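Local coordinates for 16S rRNA (adenine(1408)-N(1))-methyltransferase (Escherichia coli, PDB 3MTE), which methylates N1 of adenine 1408 in the 16S rRNA of assembled 30S subunits, using S-adenosylmethionine, and thereby confers aminoglycoside resistance, at residues A[4-9]-A[82-87]; A[34-39]-A[62-67]. One frame throughout, in Å; residues are numbered along the deposited sequence.

Interaction 1: residues A[4-9]-A[82-87]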
ATOM      1  N   MET A   4     -10.850  12.154   9.581  1.00 41.56           N
ATOM      2  CA  MET A   4     -10.131  11.597   8.434  1.00 29.73           C
ATOM      3  C   MET A   4     -10.120  12.597   7.277  1.00 30.42           C
ATOM      4  O   MET A   4     -11.157  13.157   6.924  1.00 31.88           O
ATOM      5  CB  MET A   4     -10.770  10.286   7.985  1.00 31.26           C
ATOM      6  CG  MET A   4     -10.136   9.711   6.737  1.00 37.27           C
ATOM      7  SD  MET A   4     -10.518   7.971   6.487  1.00 42.64           S
ATOM      8  CE  MET A   4     -12.302   7.985   6.628  1.00 32.49           C
ATOM      9  N   LEU A   5      -8.947  12.833   6.698  1.00 27.26           N
ATOM     10  CA  LEU A   5      -8.825  13.787   5.604  1.00 25.67           C
ATOM     11  C   LEU A   5      -8.725  13.080   4.271  1.00 27.11           C
ATOM     12  O   LEU A   5      -7.900  12.168   4.097  1.00 23.18           O
ATOM     13  CB  LEU A   5      -7.572  14.651   5.765  1.00 29.20           C
ATOM     14  CG  LEU A   5      -7.526  15.706   6.859  1.00 42.64           C
ATOM     15  CD1 LEU A   5      -6.177  16.395   6.781  1.00 47.78           C
ATOM     16  CD2 LEU A   5      -8.661  16.703   6.714  1.00 38.35           C
ATOM     17  N   ILE A   6      -9.550  13.503   3.322  1.00 25.85           N
ATOM     18  CA  ILE A   6      -9.423  12.999   1.965  1.00 24.05           C
ATOM     19  C   ILE A   6      -9.123  14.132   0.994  1.00 27.99           C
ATOM     20  O   ILE A   6      -9.274  15.316   1.326  1.00 27.97           O
ATOM     21  CB  ILE A   6     -10.675  12.219   1.498  1.00 22.63           C
ATOM     22  CG1 ILE A   6     -11.892  13.141   1.390  1.00 21.11           C
ATOM     23  CG2 ILE A   6     -10.960  11.019   2.417  1.00 22.37           C
ATOM     24  CD1 ILE A   6     -12.998  12.507   0.585  1.00 23.77           C
ATOM     25  N   LEU A   7      -8.713  13.757  -0.213  1.00 21.27           N
ATOM     26  CA  LEU A   7      -8.387  14.722  -1.259  1.00 21.24           C
ATOM     27  C   LEU A   7      -9.536  14.806  -2.256  1.00 32.70           C
ATOM     28  O   LEU A   7      -9.988  13.792  -2.775  1.00 36.76           O
ATOM     29  CB  LEU A   7      -7.113  14.264  -1.967  1.00 28.94           C
ATOM     30  CG  LEU A   7      -6.172  15.301  -2.558  1.00 33.34           C
ATOM     31  CD1 LEU A   7      -5.869  16.392  -1.538  1.00 28.93           C
ATOM     32  CD2 LEU A   7      -4.908  14.605  -3.020  1.00 28.76           C
ATOM     33  N   LYS A   8     -10.023  16.018  -2.502  1.00 27.79           N
ATOM     34  CA  LYS A   8     -11.013  16.265  -3.541  1.00 30.71           C
ATOM     35  C   LYS A   8     -10.374  17.274  -4.469  1.00 33.43           C
ATOM     36  O   LYS A   8     -10.317  18.464  -4.158  1.00 31.95           O
ATOM     37  CB  LYS A   8     -12.301  16.819  -2.934  1.00 37.58           C
ATOM     38  CG  LYS A   8     -13.207  15.742  -2.367  1.00 49.88           C
ATOM     39  CD  LYS A   8     -14.136  15.224  -3.453  1.00 57.79           C
ATOM     40  CE  LYS A   8     -14.403  13.734  -3.325  1.00 53.91           C
ATOM     41  NZ  LYS A   8     -15.233  13.258  -4.477  1.00 43.89           N
ATOM     42  N   GLY A   9      -9.858  16.795  -5.594  1.00 34.24           N
ATOM     43  CA  GLY A   9      -9.002  17.620  -6.423  1.00 36.23           C
ATOM     44  C   GLY A   9      -7.725  17.916  -5.664  1.00 34.18           C
ATOM     45  O   GLY A   9      -7.068  17.001  -5.164  1.00 32.38           O
ATOM     46  N   ASN A  82     -15.110   5.050  -7.738  1.00 24.75           N
ATOM     47  CA  ASN A  82     -14.672   3.989  -6.828  1.00 22.39           C
ATOM     48  C   ASN A  82     -13.252   4.178  -6.284  1.00 24.20           C
ATOM     49  O   ASN A  82     -12.554   3.201  -5.994  1.00 24.47           O
ATOM     50  CB  ASN A  82     -14.829   2.609  -7.472  1.00 22.38           C
ATOM     51  CG  ASN A  82     -13.896   2.397  -8.663  1.00 24.50           C
ATOM     52  OD1 ASN A  82     -13.591   3.332  -9.410  1.00 24.24           O
ATOM     53  ND2 ASN A  82     -13.436   1.158  -8.840  1.00 27.67           N
ATOM     54  N   VAL A  83     -12.831   5.433  -6.139  1.00 20.29           N
ATOM     55  CA  VAL A  83     -11.506   5.744  -5.596  1.00 21.65           C
ATOM     56  C   VAL A  83     -11.581   6.904  -4.624  1.00 23.62           C
ATOM     57  O   VAL A  83     -12.213   7.919  -4.916  1.00 24.04           O
ATOM     58  CB  VAL A  83     -10.525   6.179  -6.701  1.00 21.28           C
ATOM     59  CG1 VAL A  83      -9.182   6.665  -6.088  1.00 23.48           C
ATOM     60  CG2 VAL A  83     -10.287   5.063  -7.672  1.00 24.19           C
ATOM     61  N   VAL A  84     -10.919   6.768  -3.480  1.00 17.88           N
ATOM     62  CA  VAL A  84     -10.701   7.908  -2.595  1.00 18.53           C
ATOM     63  C   VAL A  84      -9.255   7.909  -2.145  1.00 21.64           C
ATOM     64  O   VAL A  84      -8.661   6.847  -1.958  1.00 20.45           O
ATOM     65  CB  VAL A  84     -11.623   7.883  -1.348  1.00 22.99           C
ATOM     66  CG1 VAL A  84     -11.359   6.667  -0.498  1.00 24.92           C
ATOM     67  CG2 VAL A  84     -11.429   9.155  -0.516  1.00 28.61           C
ATOM     68  N   PHE A  85      -8.683   9.098  -1.990  1.00 20.49           N
ATOM     69  CA  PHE A  85      -7.319   9.206  -1.487  1.00 19.80           C
ATOM     70  C   PHE A  85      -7.358   9.774  -0.078  1.00 21.25           C
ATOM     71  O   PHE A  85      -7.891  10.863   0.154  1.00 21.12           O
ATOM     72  CB  PHE A  85      -6.458  10.079  -2.402  1.00 19.43           C
ATOM     73  CG  PHE A  85      -6.221   9.475  -3.748  1.00 16.26           C
ATOM     74  CD1 PHE A  85      -5.578   8.252  -3.860  1.00 17.64           C
ATOM     75  CD2 PHE A  85      -6.639  10.120  -4.901  1.00 22.50           C
ATOM     76  CE1 PHE A  85      -5.346   7.679  -5.104  1.00 23.70           C
ATOM     77  CE2 PHE A  85      -6.416   9.549  -6.147  1.00 27.04           C
ATOM     78  CZ  PHE A  85      -5.772   8.325  -6.244  1.00 27.56           C
ATOM     79  N   VAL A  86      -6.806   9.013   0.859  1.00 19.61           N
ATOM     80  CA  VAL A  86      -6.753   9.424   2.253  1.00 18.58           C
ATOM     81  C   VAL A  86      -5.374   9.989   2.549  1.00 19.33           C
ATOM     82  O   VAL A  86      -4.348   9.380   2.188  1.00 18.38           O
ATOM     83  CB  VAL A  86      -7.052   8.238   3.173  1.00 18.44           C
ATOM     84  CG1 VAL A  86      -6.782   8.587   4.621  1.00 19.96           C
ATOM     85  CG2 VAL A  86      -8.514   7.787   2.997  1.00 20.28           C
ATOM     86  N   ILE A  87      -5.342  11.149   3.196  1.00 19.24           N
ATOM     87  CA  ILE A  87      -4.070  11.765   3.565  1.00 19.97           C
ATOM     88  C   ILE A  87      -3.711  11.383   4.999  1.00 19.77           C
ATOM     89  O   ILE A  87      -4.286  11.896   5.952  1.00 22.23           O
ATOM     90  CB  ILE A  87      -4.099  13.301   3.390  1.00 21.85           C
ATOM     91  CG1 ILE A  87      -4.474  13.671   1.945  1.00 21.65           C
ATOM     92  CG2 ILE A  87      -2.766  13.926   3.803  1.00 25.62           C
ATOM     93  CD1 ILE A  87      -3.695  12.908   0.859  1.00 22.21           C
TER
HETATM   94  O   HOH W   1      -6.741  11.116   7.346  1.00 27.15           O
HETATM   95  O   HOH W   2     -10.138  11.316  -2.972  1.00 25.96           O
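Ile6 and Val86 face each other as a non-hydrogen-bonded antiparallel pair, a single bridge between strands 5-8 and 83-87, which run at 131° and so diverge soon on either side. Two backbone bonds flank the pair: Ile87 N gives to Leu5 O (2.9 Å), nearly straight, and Leu7 N gives to Phe85 O (3.0 Å) in the carbonyl plane. A water completes the Leu5-Ile87 pair, accepting from Leu5 N and donating to Ile87 O.

The side chains sort onto two faces. On one, the CG2 methyl of Ile6 reaches CG2 of Val84 at 3.5 Å, the two side chains crossing at about a right angle, and also lies 4.1 Å from CG2 of Val86. Met4 closes this row from beyond Ile6: its CG stands anti to the backbone N (chi1 176°), and SD comes to 4.0 Å from Val86 CG2. On the other face Leu7 and Phe85 meet through their CB atoms, 4.3 Å apart, before the ring leads away, while CD2 of Leu7 approaches CD1 of Ile87 (4.4 Å).

Strand 83-87 is the outermost of the parallel strands in the Rossmann-like methyltransferase sheet. Strand 52-58 runs along its inner side, helix 65-71 covers Phe85, and the hairpin of strands 5-8 and 11-14 adds a short antiparallel flap at the outer edge.

Interaction 2: residues A[34-39]-A[62-67]. With SAM (S-adenosylmethionine), chain C.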
ATOM      1  N   LEU A  34      -1.476   1.228   0.912  1.00 15.73           N
ATOM      2  CA  LEU A  34      -0.820   2.115   1.874  1.00 18.05           C
ATOM      3  C   LEU A  34       0.500   2.640   1.308  1.00 17.23           C
ATOM      4  O   LEU A  34       1.321   1.866   0.822  1.00 19.19           O
ATOM      5  CB  LEU A  34      -0.563   1.366   3.189  1.00 16.23           C
ATOM      6  CG  LEU A  34       0.182   2.124   4.298  1.00 16.62           C
ATOM      7  CD1 LEU A  34      -0.556   3.403   4.736  1.00 18.27           C
ATOM      8  CD2 LEU A  34       0.417   1.195   5.486  1.00 20.91           C
ATOM      9  N   GLY A  35       0.713   3.953   1.384  1.00 15.38           N
ATOM     10  CA  GLY A  35       1.884   4.557   0.762  1.00 16.87           C
ATOM     11  C   GLY A  35       1.729   4.472  -0.745  1.00 18.86           C
ATOM     12  O   GLY A  35       2.627   3.981  -1.460  1.00 16.60           O
ATOM     13  N   THR A  36       0.589   4.984  -1.223  1.00 18.14           N
ATOM     14  CA  THR A  36       0.124   4.769  -2.597  1.00 12.80           C
ATOM     15  C   THR A  36       0.885   5.587  -3.643  1.00 14.19           C
ATOM     16  O   THR A  36       0.922   5.218  -4.826  1.00 18.75           O
ATOM     17  CB  THR A  36      -1.432   4.980  -2.717  1.00 14.66           C
ATOM     18  OG1 THR A  36      -1.922   4.320  -3.897  1.00 17.72           O
ATOM     19  CG2 THR A  36      -1.775   6.460  -2.776  1.00 17.05           C
ATOM     20  N   GLY A  37       1.540   6.663  -3.212  1.00 15.89           N
ATOM     21  CA  GLY A  37       2.438   7.394  -4.107  1.00 17.41           C
ATOM     22  C   GLY A  37       1.669   8.339  -5.029  1.00 20.60           C
ATOM     23  O   GLY A  37       0.897   9.169  -4.549  1.00 19.34           O
ATOM     24  N   ASP A  38       1.849   8.206  -6.346  1.00 16.15           N
ATOM     25  CA  ASP A  38       1.245   9.160  -7.289  1.00 15.62           C
ATOM     26  C   ASP A  38      -0.203   8.834  -7.682  1.00 16.49           C
ATOM     27  O   ASP A  38      -0.833   9.591  -8.425  1.00 21.76           O
ATOM     28  CB  ASP A  38       2.142   9.407  -8.535  1.00 15.07           C
ATOM     29  CG  ASP A  38       2.323   8.170  -9.412  1.00 18.90           C
ATOM     30  OD1 ASP A  38       1.553   7.194  -9.281  1.00 17.09           O
ATOM     31  OD2 ASP A  38       3.259   8.178 -10.253  1.00 20.18           O
ATOM     32  N   GLY A  39      -0.738   7.733  -7.166  1.00 18.02           N
ATOM     33  CA  GLY A  39      -2.128   7.380  -7.438  1.00 18.67           C
ATOM     34  C   GLY A  39      -2.347   6.603  -8.729  1.00 22.15           C
ATOM     35  O   GLY A  39      -3.434   6.077  -8.962  1.00 18.34           O
ATOM     36  N   GLU A  62       0.488  16.296  -2.213  1.00 19.47           N
ATOM     37  CA  GLU A  62       0.906  16.852  -3.491  1.00 23.03           C
ATOM     38  C   GLU A  62       1.298  15.757  -4.491  1.00 24.50           C
ATOM     39  O   GLU A  62       1.223  15.972  -5.700  1.00 24.38           O
ATOM     40  CB  GLU A  62       2.081  17.824  -3.292  1.00 24.89           C
ATOM     41  CG  GLU A  62       1.741  19.122  -2.566  1.00 26.65           C
ATOM     42  CD  GLU A  62       1.603  18.968  -1.054  1.00 25.21           C
ATOM     43  OE1 GLU A  62       1.906  17.881  -0.516  1.00 25.74           O
ATOM     44  OE2 GLU A  62       1.183  19.949  -0.407  1.00 27.60           O
ATOM     45  N   ASN A  63       1.735  14.603  -3.985  1.00 20.50           N
ATOM     46  CA  ASN A  63       2.067  13.456  -4.833  1.00 20.27           C
ATOM     47  C   ASN A  63       0.836  13.003  -5.618  1.00 21.84           C
ATOM     48  O   ASN A  63       0.947  12.408  -6.692  1.00 21.29           O
ATOM     49  CB  ASN A  63       2.526  12.266  -3.984  1.00 20.74           C
ATOM     50  CG  ASN A  63       3.913  12.444  -3.383  1.00 31.43           C
ATOM     51  OD1 ASN A  63       4.644  13.368  -3.721  1.00 27.56           O
ATOM     52  ND2 ASN A  63       4.281  11.528  -2.492  1.00 32.53           N
ATOM     53  N   LEU A  64      -0.336  13.294  -5.064  1.00 22.24           N
ATOM     54  CA  LEU A  64      -1.593  12.763  -5.582  1.00 19.89           C
ATOM     55  C   LEU A  64      -2.392  13.772  -6.399  1.00 20.31           C
ATOM     56  O   LEU A  64      -3.428  13.419  -6.960  1.00 24.43           O
ATOM     57  CB  LEU A  64      -2.457  12.260  -4.422  1.00 19.90           C
ATOM     58  CG  LEU A  64      -2.003  10.946  -3.787  1.00 19.90           C
ATOM     59  CD1 LEU A  64      -2.653  10.744  -2.418  1.00 21.31           C
ATOM     60  CD2 LEU A  64      -2.334   9.799  -4.749  1.00 22.88           C
ATOM     61  N   PHE A  65      -1.932  15.022  -6.467  1.00 21.03           N
ATOM     62  CA  PHE A  65      -2.769  16.086  -7.048  1.00 27.34           C
ATOM     63  C   PHE A  65      -3.278  15.758  -8.451  1.00 27.06           C
ATOM     64  O   PHE A  65      -4.457  15.933  -8.755  1.00 23.09           O
ATOM     65  CB  PHE A  65      -2.028  17.427  -7.078  1.00 24.20           C
ATOM     66  CG  PHE A  65      -2.067  18.174  -5.776  1.00 24.67           C
ATOM     67  CD1 PHE A  65      -2.721  17.649  -4.675  1.00 24.45           C
ATOM     68  CD2 PHE A  65      -1.440  19.405  -5.653  1.00 25.21           C
ATOM     69  CE1 PHE A  65      -2.754  18.335  -3.479  1.00 29.37           C
ATOM     70  CE2 PHE A  65      -1.477  20.101  -4.460  1.00 28.79           C
ATOM     71  CZ  PHE A  65      -2.131  19.562  -3.372  1.00 25.02           C
ATOM     72  N   ASP A  66      -2.387  15.294  -9.315  1.00 25.08           N
ATOM     73  CA  ASP A  66      -2.755  15.101 -10.712  1.00 27.73           C
ATOM     74  C   ASP A  66      -3.804  14.009 -10.894  1.00 24.42           C
ATOM     75  O   ASP A  66      -4.781  14.193 -11.616  1.00 29.08           O
ATOM     76  CB  ASP A  66      -1.517  14.809 -11.559  1.00 29.31           C
ATOM     77  CG  ASP A  66      -0.573  16.006 -11.634  1.00 38.95           C
ATOM     78  OD1 ASP A  66      -1.063  17.159 -11.624  1.00 41.88           O
ATOM     79  OD2 ASP A  66       0.654  15.793 -11.691  1.00 43.87           O
ATOM     80  N   ILE A  67      -3.608  12.871 -10.243  1.00 23.92           N
ATOM     81  CA  ILE A  67      -4.595  11.802 -10.365  1.00 24.35           C
ATOM     82  C   ILE A  67      -5.866  12.177  -9.613  1.00 23.18           C
ATOM     83  O   ILE A  67      -6.970  11.848 -10.047  1.00 23.97           O
ATOM     84  CB  ILE A  67      -4.051  10.444  -9.891  1.00 23.43           C
ATOM     85  CG1 ILE A  67      -2.963   9.963 -10.847  1.00 28.66           C
ATOM     86  CG2 ILE A  67      -5.171   9.404  -9.863  1.00 18.82           C
ATOM     87  CD1 ILE A  67      -3.499   9.624 -12.235  1.00 25.14           C
TER
HETATM   88  N   SAM C 220       3.219   2.560  -3.797  1.00 15.71           N
HETATM   89  CA  SAM C 220       3.955   3.559  -4.566  1.00 20.12           C
HETATM   90  C   SAM C 220       4.220   3.073  -5.984  1.00 26.16           C
HETATM   91  OXT SAM C 220       4.112   1.879  -6.265  1.00 22.66           O
HETATM   92  CB  SAM C 220       5.292   3.896  -3.901  1.00 19.97           C
HETATM   93  CG  SAM C 220       5.713   5.335  -4.163  1.00 30.07           C
HETATM   94  SD  SAM C 220       7.166   5.833  -3.201  1.00 34.61           S
HETATM   95  CE  SAM C 220       8.330   4.518  -3.608  1.00 24.26           C
HETATM   96  C5' SAM C 220       6.756   5.389  -1.500  1.00 24.69           C
HETATM   97  C4' SAM C 220       5.563   6.177  -0.937  1.00 24.66           C
HETATM   98  O4' SAM C 220       5.431   5.831   0.426  1.00 29.04           O
HETATM   99  C3' SAM C 220       5.718   7.690  -0.998  1.00 24.42           C
HETATM  100  O3' SAM C 220       4.593   8.262  -1.617  1.00 23.62           O
HETATM  101  C2' SAM C 220       5.688   8.154   0.448  1.00 25.89           C
HETATM  102  O2' SAM C 220       5.042   9.405   0.621  1.00 23.18           O
HETATM  103  C1' SAM C 220       4.991   6.982   1.131  1.00 26.56           C
HETATM  104  N9  SAM C 220       5.386   6.913   2.548  1.00 23.37           N
HETATM  105  C8  SAM C 220       6.633   7.115   3.085  1.00 22.26           C
HETATM  106  N7  SAM C 220       6.535   6.965   4.429  1.00 21.68           N
HETATM  107  C5  SAM C 220       5.252   6.675   4.741  1.00 19.94           C
HETATM  108  C6  SAM C 220       4.600   6.439   5.942  1.00 22.64           C
HETATM  109  N6  SAM C 220       5.274   6.473   7.093  1.00 24.18           N
HETATM  110  N1  SAM C 220       3.257   6.154   5.926  1.00 21.36           N
HETATM  111  C2  SAM C 220       2.538   6.124   4.746  1.00 25.02           C
HETATM  112  N3  SAM C 220       3.195   6.364   3.557  1.00 17.57           N
HETATM  113  C4  SAM C 220       4.521   6.638   3.565  1.00 19.72           C
HETATM  114  O   HOH W   3      -0.844  12.224  -9.066  1.00 24.65           O
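Leu64 packs its side chain beneath the turn of residues 36-39, and it can be followed atom by atom. CB rests against Leu7 CD2. CG, anti to its own carbonyl carbon (chi1 -74°), lies 3.5 Å from Gly37 O, and from there the branches part. CD2 does most of the work: it comes to 3.3 Å from Gly37 O and 3.6 Å from Gly39 N, and it meets Thr36 CG2 at 3.9 Å, side chains crossing at about a right angle. CD1 turns instead toward Ile87. One methyl thus lies against the backbone of a type II' turn, where Gly39 has no CB to collide with it.

Beside it, Asn63 sets CB against Gly37 O and offers its backbone O to the CA-H of Asp38 (CA to O 3.3 Å). Ile67 closes the far end, CG1 reaching Asp38 O at 3.2 Å. A water lies 2.7 Å from that same Asp38 O, also within hydrogen-bonding reach of Asn63 O, and accepts from Ile67 N, which adds a solvent link between the segments. Asp38 directs its carboxylate elsewhere, OD1 to Arg40 N and OD2 to Leu199 N.

The loop also borders the cofactor: Gly35 O, just before the turn, accepts from the amino N of S-adenosylmethionine at 2.8 Å, and at Gly37 a CB would collide with CG of the cofactor. This is the glycine-rich loop of class I methyltransferases. It leaves strand 29-34 and enters helix 40-48, with Gly39 as N-cap; helix 65-71 lies alongside, and Asp58, ending strand 52-58, binds both Gly37 N and the cofactor.

In the fold
From the N terminus, the chain first lays down strand 5-8, whose partner in interaction 1 arrives more than seventy residues later. Within that long loop the chain makes strand 29-34, turns through 34-39, adds helix 40-48 and strand 52-58, and comes back at 62-67, so that interaction 2 forms a smaller loop entirely inside the larger one. Helix 65-71 then leads on to strand 83-87, which completes interaction 1. The two contacts share a core: Phe85 packs with its ring against Leu64, Ile67 and Gly39. Together they join the edge hairpin, the outer parallel strands and the cofactor loop on one side of the chain's centre.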